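Local coordinates for protein DspB (Aggregatibacter actinomycetemcomitans, PDB 1YHT) that probably hydrolyses terminal N-acetylhexosamine residues from polysaccharides as a family 20 glycoside hydrolase, and so releases cells from biofilms, at residues L52-S55 with A61-S64; N68-N73 with L92-L97; E72-V75 with I81-N84. One frame throughout, in Å; residues are numbered along the deposited sequence.

Contact 1: L52-S55 with A61-S64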
loop_
_atom_site.group_PDB
_atom_site.type_symbol
_atom_site.label_atom_id
_atom_site.label_comp_id
_atom_site.label_asym_id
_atom_site.label_seq_id
_atom_site.Cartn_x
_atom_site.Cartn_y
_atom_site.Cartn_z
ATOM N N LEU A 52 5.430 0.851 -2.290
ATOM C CA LEU A 52 6.145 0.568 -1.043
ATOM C C LEU A 52 5.293 0.881 0.146
ATOM O O LEU A 52 5.142 2.058 0.533
ATOM C CB LEU A 52 7.433 1.353 -0.952
ATOM C CG LEU A 52 8.471 0.766 0.011
ATOM C CD1 LEU A 52 8.995 -0.610 -0.490
ATOM C CD2 LEU A 52 9.634 1.727 0.239
ATOM N N HIS A 53 4.751 -0.189 0.740
ATOM C CA HIS A 53 3.897 -0.094 1.941
ATOM C C HIS A 53 4.801 -0.199 3.157
ATOM O O HIS A 53 4.965 -1.285 3.710
ATOM C CB HIS A 53 2.832 -1.212 1.892
ATOM C CG HIS A 53 1.781 -1.108 2.963
ATOM N ND1 HIS A 53 0.565 -0.486 2.758
ATOM C CD2 HIS A 53 1.762 -1.563 4.236
ATOM C CE1 HIS A 53 -0.149 -0.556 3.873
ATOM N NE2 HIS A 53 0.557 -1.207 4.786
ATOM N N PHE A 54 5.385 0.938 3.558
ATOM C CA PHE A 54 6.432 1.022 4.615
ATOM C C PHE A 54 5.920 1.441 5.990
ATOM O O PHE A 54 6.688 1.460 6.953
ATOM C CB PHE A 54 7.596 1.977 4.199
ATOM C CG PHE A 54 7.174 3.406 3.982
ATOM C CD1 PHE A 54 7.056 4.290 5.050
ATOM C CD2 PHE A 54 6.886 3.860 2.723
ATOM C CE1 PHE A 54 6.629 5.568 4.847
ATOM C CE2 PHE A 54 6.464 5.143 2.534
ATOM C CZ PHE A 54 6.348 5.999 3.598
ATOM N N SER A 55 4.620 1.764 6.077
ATOM C CA SER A 55 4.044 2.294 7.310
ATOM C C SER A 55 2.719 1.527 7.622
ATOM O O SER A 55 1.803 1.473 6.791
ATOM C CB SER A 55 3.800 3.785 7.167
ATOM O OG SER A 55 3.118 4.322 8.299
ATOM N N ALA A 61 8.977 1.974 8.457
ATOM C CA ALA A 61 10.213 1.318 8.073
ATOM C C ALA A 61 11.218 2.163 7.275
ATOM O O ALA A 61 12.071 1.601 6.581
ATOM C CB ALA A 61 9.888 0.059 7.302
ATOM N N ILE A 62 11.138 3.489 7.381
ATOM C CA ILE A 62 12.131 4.392 6.793
ATOM C C ILE A 62 12.531 5.448 7.777
ATOM O O ILE A 62 11.812 5.748 8.713
ATOM C CB ILE A 62 11.634 5.081 5.461
ATOM C CG1 ILE A 62 10.489 6.065 5.718
ATOM C CG2 ILE A 62 11.179 4.022 4.513
ATOM C CD1 ILE A 62 9.865 6.630 4.415
ATOM N N GLU A 63 13.686 6.046 7.510
ATOM C CA GLU A 63 14.199 7.119 8.294
ATOM C C GLU A 63 13.282 8.352 8.234
ATOM O O GLU A 63 12.608 8.623 7.205
ATOM C CB GLU A 63 15.615 7.472 7.826
ATOM C CG GLU A 63 16.326 8.476 8.697
ATOM C CD GLU A 63 17.847 8.524 8.533
ATOM O OE1 GLU A 63 18.449 7.890 7.622
ATOM O OE2 GLU A 63 18.440 9.173 9.394
ATOM N N SER A 64 13.302 9.126 9.321
ATOM C CA SER A 64 12.435 10.312 9.450
ATOM C C SER A 64 13.024 11.356 10.402
ATOM O O SER A 64 13.302 11.042 11.562
ATOM C CB SER A 64 11.056 9.939 9.993
ATOM O OG SER A 64 10.241 11.107 10.145
#
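I62 lays the end of its side chain over one face of the F54 phenyl ring. I62 CD1 stands 3.7 Å from the centroid of the F54 ring and 22° off the ring normal, a CH-pi contact made over the face but displaced toward the rim. Its closest carbon is on that rim: F54 CE1 lies 3.4 Å from I62 CD1. The branches of the isoleucine divide the work. With chi2 at -173° the arm from I62 CG1 to I62 CD1 is extended and reaches over the face on the side of F54 CD1 and F54 CE1, while the other branch stays near the root of the ring, I62 CG2 coming 4.1 Å from F54 CG. F54 CG and I62 CG1 each sit between the backbone N and the carbonyl carbon of their own residue, and these two settings turn the phenyl face and the isoleucine arm toward one another.

The pair lies at the C-terminal end of strand 49-53 in the TIM barrel of the family 20 catalytic domain, where the chain swings out into a long beta-alpha connection.

The backbones meet beside it. A61 N donates to F54 O at 2.8 Å, with an N-H...O angle of 154°, and the methyl A61 CB rests 3.5 Å from the same F54 O. One carbonyl thus ties down the start of 61-64: its bond fastens A61, seven residues further along the chain, back to F54 near the strand end.

F54 also packs on P113 of strand 110-117 and on V167 of helix 154-171, and Y60 meets its ring edge-to-face. I62 reaches I170 of the same helix.

Contact 2: N68-N73 with L92-L97; sequences NQRAEN and LSYRQL
Y94 and R70 meet at the rim of the tyrosine ring. The guanidinium comes to the CE2 corner, near the ring plane, with R70 NE and R70 NH2 each 4.0 Å from Y94 CE2. Because it sits at the edge, the charge is neither stacked on the ring nor placed over its pi face. The planes of the two flat groups are turned 40° against each other. R70 reaches this corner by folding its chain, which bends at both chi2 and chi3.

Its polar end is held from elsewhere, since R70 NE makes a salt bridge with E63, whose carboxylate also accepts from the backbone N of A71 and of Y94. That single acid therefore draws both segments together, although no hydrogen bond runs directly between them. The tyrosine hydroxyl bonds to H65.

Beside this pair the contact is purely apolar: the methyl A71 CB points toward the other segment and touches S93 CB at 4.2 Å. S93 is the N-cap of helix 94-106, and with Q96 it forms a capping box. Q96 N donates to S93 OG at 3.0 Å and S93 N to Q96 OE1 at 2.9 Å. The serine turns OG to a chi1 of 75°, which places it to accept from Q96 N, while CB is the atom that meets A71. Across from it, N73 N bonds to R70 O at 2.9 Å, closing a turn.

The contact thus sets the loop before strand 75-76 against the first turn of helix 94-106, where Y82 of strand 82-83 packs on A71, S93 and Q96, and I170 of helix 154-171 lies against Y94 and L97.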
loop_
_atom_site.group_PDB
_atom_site.type_symbol
_atom_site.label_atom_id
_atom_site.label_comp_id
_atom_site.label_asym_id
_atom_site.label_seq_id
_atom_site.Cartn_x
_atom_site.Cartn_y
_atom_site.Cartn_z
ATOM N N ASN A 68 11.637 11.623 14.209
ATOM C CA ASN A 68 12.906 11.472 14.892
ATOM C C ASN A 68 13.376 9.995 15.011
ATOM O O ASN A 68 13.566 9.481 16.099
ATOM C CB ASN A 68 12.918 12.191 16.267
ATOM C CG ASN A 68 14.311 12.325 16.823
ATOM O OD1 ASN A 68 15.286 12.193 16.089
ATOM N ND2 ASN A 68 14.427 12.594 18.126
ATOM N N GLN A 69 13.477 9.336 13.861
ATOM C CA GLN A 69 13.960 7.984 13.712
ATOM C C GLN A 69 15.139 8.120 12.806
ATOM O O GLN A 69 14.994 8.208 11.570
ATOM C CB GLN A 69 12.884 7.078 13.078
ATOM C CG GLN A 69 13.416 5.679 12.782
ATOM C CD GLN A 69 12.323 4.662 12.614
ATOM O OE1 GLN A 69 11.964 3.981 13.581
ATOM N NE2 GLN A 69 11.795 4.536 11.367
ATOM N N ARG A 70 16.314 8.229 13.411
ATOM C CA ARG A 70 17.494 8.643 12.703
ATOM C C ARG A 70 18.548 7.520 12.717
ATOM O O ARG A 70 18.735 6.796 13.724
ATOM C CB ARG A 70 18.043 9.944 13.292
ATOM C CG ARG A 70 17.139 11.215 13.177
ATOM C CD ARG A 70 16.695 11.555 11.754
ATOM N NE ARG A 70 17.751 11.525 10.753
ATOM C CZ ARG A 70 18.670 12.474 10.569
ATOM N NH1 ARG A 70 18.699 13.545 11.349
ATOM N NH2 ARG A 70 19.596 12.348 9.624
ATOM N N ALA A 71 19.237 7.388 11.581
ATOM C CA ALA A 71 20.289 6.372 11.412
ATOM C C ALA A 71 21.407 6.523 12.464
ATOM O O ALA A 71 21.903 5.538 13.025
ATOM C CB ALA A 71 20.855 6.413 10.047
ATOM N N GLU A 72 21.738 7.753 12.774
ATOM C CA GLU A 72 22.745 8.020 13.750
ATOM C C GLU A 72 22.342 7.530 15.143
ATOM O O GLU A 72 23.244 7.202 15.922
ATOM C CB GLU A 72 23.072 9.522 13.715
ATOM C CG GLU A 72 24.382 9.980 14.285
ATOM C CD GLU A 72 24.692 11.423 13.833
ATOM O OE1 GLU A 72 25.204 11.573 12.684
ATOM O OE2 GLU A 72 24.387 12.381 14.590
ATOM N N ASN A 73 21.022 7.446 15.438
ATOM C CA ASN A 73 20.474 7.010 16.753
ATOM C C ASN A 73 20.313 5.483 16.844
ATOM O O ASN A 73 20.146 4.926 17.916
ATOM C CB ASN A 73 19.330 7.987 17.364
ATOM C CG ASN A 73 17.738 7.606 17.117
ATOM O OD1 ASN A 73 17.147 6.676 17.782
ATOM N ND2 ASN A 73 17.005 8.510 16.335
ATOM N N LEU A 92 14.932 1.749 6.849
ATOM C CA LEU A 92 15.884 2.074 5.776
ATOM C C LEU A 92 16.419 3.447 6.030
ATOM O O LEU A 92 15.640 4.396 6.220
ATOM C CB LEU A 92 15.203 2.007 4.399
ATOM C CG LEU A 92 14.809 0.619 3.930
ATOM C CD1 LEU A 92 13.838 0.682 2.734
ATOM C CD2 LEU A 92 16.032 -0.274 3.628
ATOM N N SER A 93 17.741 3.593 5.992
ATOM C CA SER A 93 18.340 4.893 6.092
ATOM C C SER A 93 18.103 5.679 4.809
ATOM O O SER A 93 17.833 5.110 3.757
ATOM C CB SER A 93 19.857 4.791 6.335
ATOM O OG SER A 93 20.513 4.411 5.136
ATOM N N TYR A 94 18.257 6.994 4.897
ATOM C CA TYR A 94 18.191 7.843 3.705
ATOM C C TYR A 94 19.238 7.458 2.628
ATOM O O TYR A 94 18.952 7.508 1.447
ATOM C CB TYR A 94 18.449 9.294 4.062
ATOM C CG TYR A 94 17.439 9.956 4.959
ATOM C CD1 TYR A 94 16.052 9.830 4.745
ATOM C CD2 TYR A 94 17.865 10.765 5.996
ATOM C CE1 TYR A 94 15.145 10.476 5.575
ATOM C CE2 TYR A 94 16.933 11.442 6.826
ATOM C CZ TYR A 94 15.588 11.267 6.607
ATOM O OH TYR A 94 14.708 11.951 7.467
ATOM N N ARG A 95 20.450 7.118 3.045
ATOM C CA ARG A 95 21.474 6.631 2.099
ATOM C C ARG A 95 21.068 5.344 1.402
ATOM O O ARG A 95 21.186 5.206 0.177
ATOM C CB ARG A 95 22.817 6.477 2.823
ATOM C CG ARG A 95 23.927 5.752 2.014
ATOM C CD ARG A 95 25.340 6.035 2.592
ATOM N NE ARG A 95 26.236 6.507 1.498
ATOM C CZ ARG A 95 26.450 7.780 1.142
ATOM N NH1 ARG A 95 25.886 8.795 1.812
ATOM N NH2 ARG A 95 27.274 8.048 0.113
ATOM N N GLN A 96 20.540 4.412 2.179
ATOM C CA GLN A 96 19.958 3.200 1.632
ATOM C C GLN A 96 18.822 3.469 0.656
ATOM O O GLN A 96 18.778 2.893 -0.427
ATOM C CB GLN A 96 19.478 2.269 2.737
ATOM C CG GLN A 96 20.643 1.643 3.459
ATOM C CD GLN A 96 20.266 0.928 4.750
ATOM O OE1 GLN A 96 19.207 1.152 5.316
ATOM N NE2 GLN A 96 21.157 0.052 5.211
ATOM N N LEU A 97 17.920 4.377 1.020
ATOM C CA LEU A 97 16.824 4.731 0.123
ATOM C C LEU A 97 17.318 5.407 -1.158
ATOM O O LEU A 97 16.749 5.211 -2.221
ATOM C CB LEU A 97 15.861 5.630 0.846
ATOM C CG LEU A 97 15.042 4.985 1.967
ATOM C CD1 LEU A 97 14.595 6.002 2.998
ATOM C CD2 LEU A 97 13.878 4.206 1.375
#

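Contact 3: E72-V75 with I81-N84; sequences ENAV and IYIN
V75 O takes the shortest polar bond here, from I83 N at 2.8 Å. The return bond runs from V75 N to I83 O at 3.0 Å, and together they make V75 and I83 an antiparallel hydrogen-bonded pair.

The two side chains run alongside each other from the same face, with V75 CG1 3.9 Å from I83 CB. V75 puts CG1 between its N and carbonyl carbon (chi1 42°), a position that also brings this methyl, V75 CG1, to 3.6 Å from I83 O; the far end of I83 leads off from the pair. A74 instead points its methyl toward the other segment: A74 CB lies 3.3 Å from I83 O and 3.9 Å from Y82 CB, and it meets the tyrosine ring at its edge.

Strands 75-76 and 82-83 are thus a beta hairpin at the protein surface, and strand 90-91 adds a third antiparallel strand on the far side of 82-83, with Y82 bonded to F91 through the backbone and A74, Y82 and I83 packing on that strand.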
loop_
_atom_site.group_PDB
_atom_site.type_symbol
_atom_site.label_atom_id
_atom_site.label_comp_id
_atom_site.label_asym_id
_atom_site.label_seq_id
_atom_site.Cartn_x
_atom_site.Cartn_y
_atom_site.Cartn_z
ATOM N N GLU A 72 21.738 7.753 12.774
ATOM C CA GLU A 72 22.745 8.020 13.750
ATOM C C GLU A 72 22.342 7.530 15.143
ATOM O O GLU A 72 23.244 7.202 15.922
ATOM C CB GLU A 72 23.072 9.522 13.715
ATOM C CG GLU A 72 24.382 9.980 14.285
ATOM C CD GLU A 72 24.692 11.423 13.833
ATOM O OE1 GLU A 72 25.204 11.573 12.684
ATOM O OE2 GLU A 72 24.387 12.381 14.590
ATOM N N ASN A 73 21.022 7.446 15.438
ATOM C CA ASN A 73 20.474 7.010 16.753
ATOM C C ASN A 73 20.313 5.483 16.844
ATOM O O ASN A 73 20.146 4.926 17.916
ATOM C CB ASN A 73 19.330 7.987 17.364
ATOM C CG ASN A 73 17.738 7.606 17.117
ATOM O OD1 ASN A 73 17.147 6.676 17.782
ATOM N ND2 ASN A 73 17.005 8.510 16.335
ATOM N N ALA A 74 20.506 4.802 15.715
ATOM C CA ALA A 74 20.159 3.409 15.574
ATOM C C ALA A 74 21.336 2.462 15.923
ATOM O O ALA A 74 22.506 2.857 15.916
ATOM C CB ALA A 74 19.667 3.164 14.161
ATOM N N VAL A 75 21.019 1.211 16.203
ATOM C CA VAL A 75 22.057 0.160 16.234
ATOM C C VAL A 75 22.077 -0.519 14.855
ATOM O O VAL A 75 21.037 -0.956 14.367
ATOM C CB VAL A 75 21.877 -0.817 17.480
ATOM C CG1 VAL A 75 20.468 -1.164 17.696
ATOM C CG2 VAL A 75 22.689 -2.091 17.333
ATOM N N ILE A 81 21.650 -3.341 8.434
ATOM C CA ILE A 81 20.263 -2.876 8.696
ATOM C C ILE A 81 20.173 -2.113 10.046
ATOM O O ILE A 81 20.623 -2.621 11.083
ATOM C CB ILE A 81 19.282 -4.052 8.575
ATOM C CG1 ILE A 81 19.199 -4.434 7.078
ATOM C CG2 ILE A 81 17.880 -3.692 9.142
ATOM C CD1 ILE A 81 18.441 -5.693 6.818
ATOM N N TYR A 82 19.640 -0.892 10.000
ATOM C CA TYR A 82 19.490 -0.018 11.153
ATOM C C TYR A 82 18.246 -0.424 11.984
ATOM O O TYR A 82 17.156 -0.616 11.444
ATOM C CB TYR A 82 19.372 1.469 10.716
ATOM C CG TYR A 82 20.623 1.986 10.041
ATOM C CD1 TYR A 82 21.718 2.452 10.788
ATOM C CD2 TYR A 82 20.732 1.983 8.665
ATOM C CE1 TYR A 82 22.883 2.912 10.162
ATOM C CE2 TYR A 82 21.905 2.417 8.024
ATOM C CZ TYR A 82 22.948 2.894 8.776
ATOM O OH TYR A 82 24.066 3.296 8.125
ATOM N N ILE A 83 18.437 -0.516 13.300
ATOM C CA ILE A 83 17.403 -0.877 14.235
ATOM C C ILE A 83 17.148 0.295 15.167
ATOM O O ILE A 83 18.048 0.765 15.832
ATOM C CB ILE A 83 17.821 -2.098 15.059
ATOM C CG1 ILE A 83 18.083 -3.323 14.146
ATOM C CG2 ILE A 83 16.786 -2.399 16.164
ATOM C CD1 ILE A 83 16.936 -3.898 13.463
ATOM N N ASN A 84 15.912 0.761 15.219
ATOM C CA ASN A 84 15.567 1.829 16.155
ATOM C C ASN A 84 15.643 1.239 17.581
ATOM O O ASN A 84 14.893 0.345 17.885
ATOM C CB ASN A 84 14.157 2.361 15.840
ATOM C CG ASN A 84 13.706 3.457 16.813
ATOM O OD1 ASN A 84 14.030 3.406 18.005
ATOM N ND2 ASN A 84 12.975 4.446 16.312
#

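In the fold
All three contacts belong to the long connection between barrel strand 49-53 and helix 94-106, and they run outward from core to surface. Contact 1 is buried, its centre about 11 Å from the centre of the chain, and joins strand end to loop by a CH-pi contact and one backbone bond. Contact 2 is partly buried and has no direct hydrogen bond; E63 of contact 1 links its segments, by a salt bridge to R70 and by accepting from Y94 N. Contact 3 lies at the surface and is sheet-like, with paired backbone bonds. It shares E72 and N73 with contact 2, and Q69 and N84 probably hydrogen-bond between them; contacts 1 and 3 do not touch.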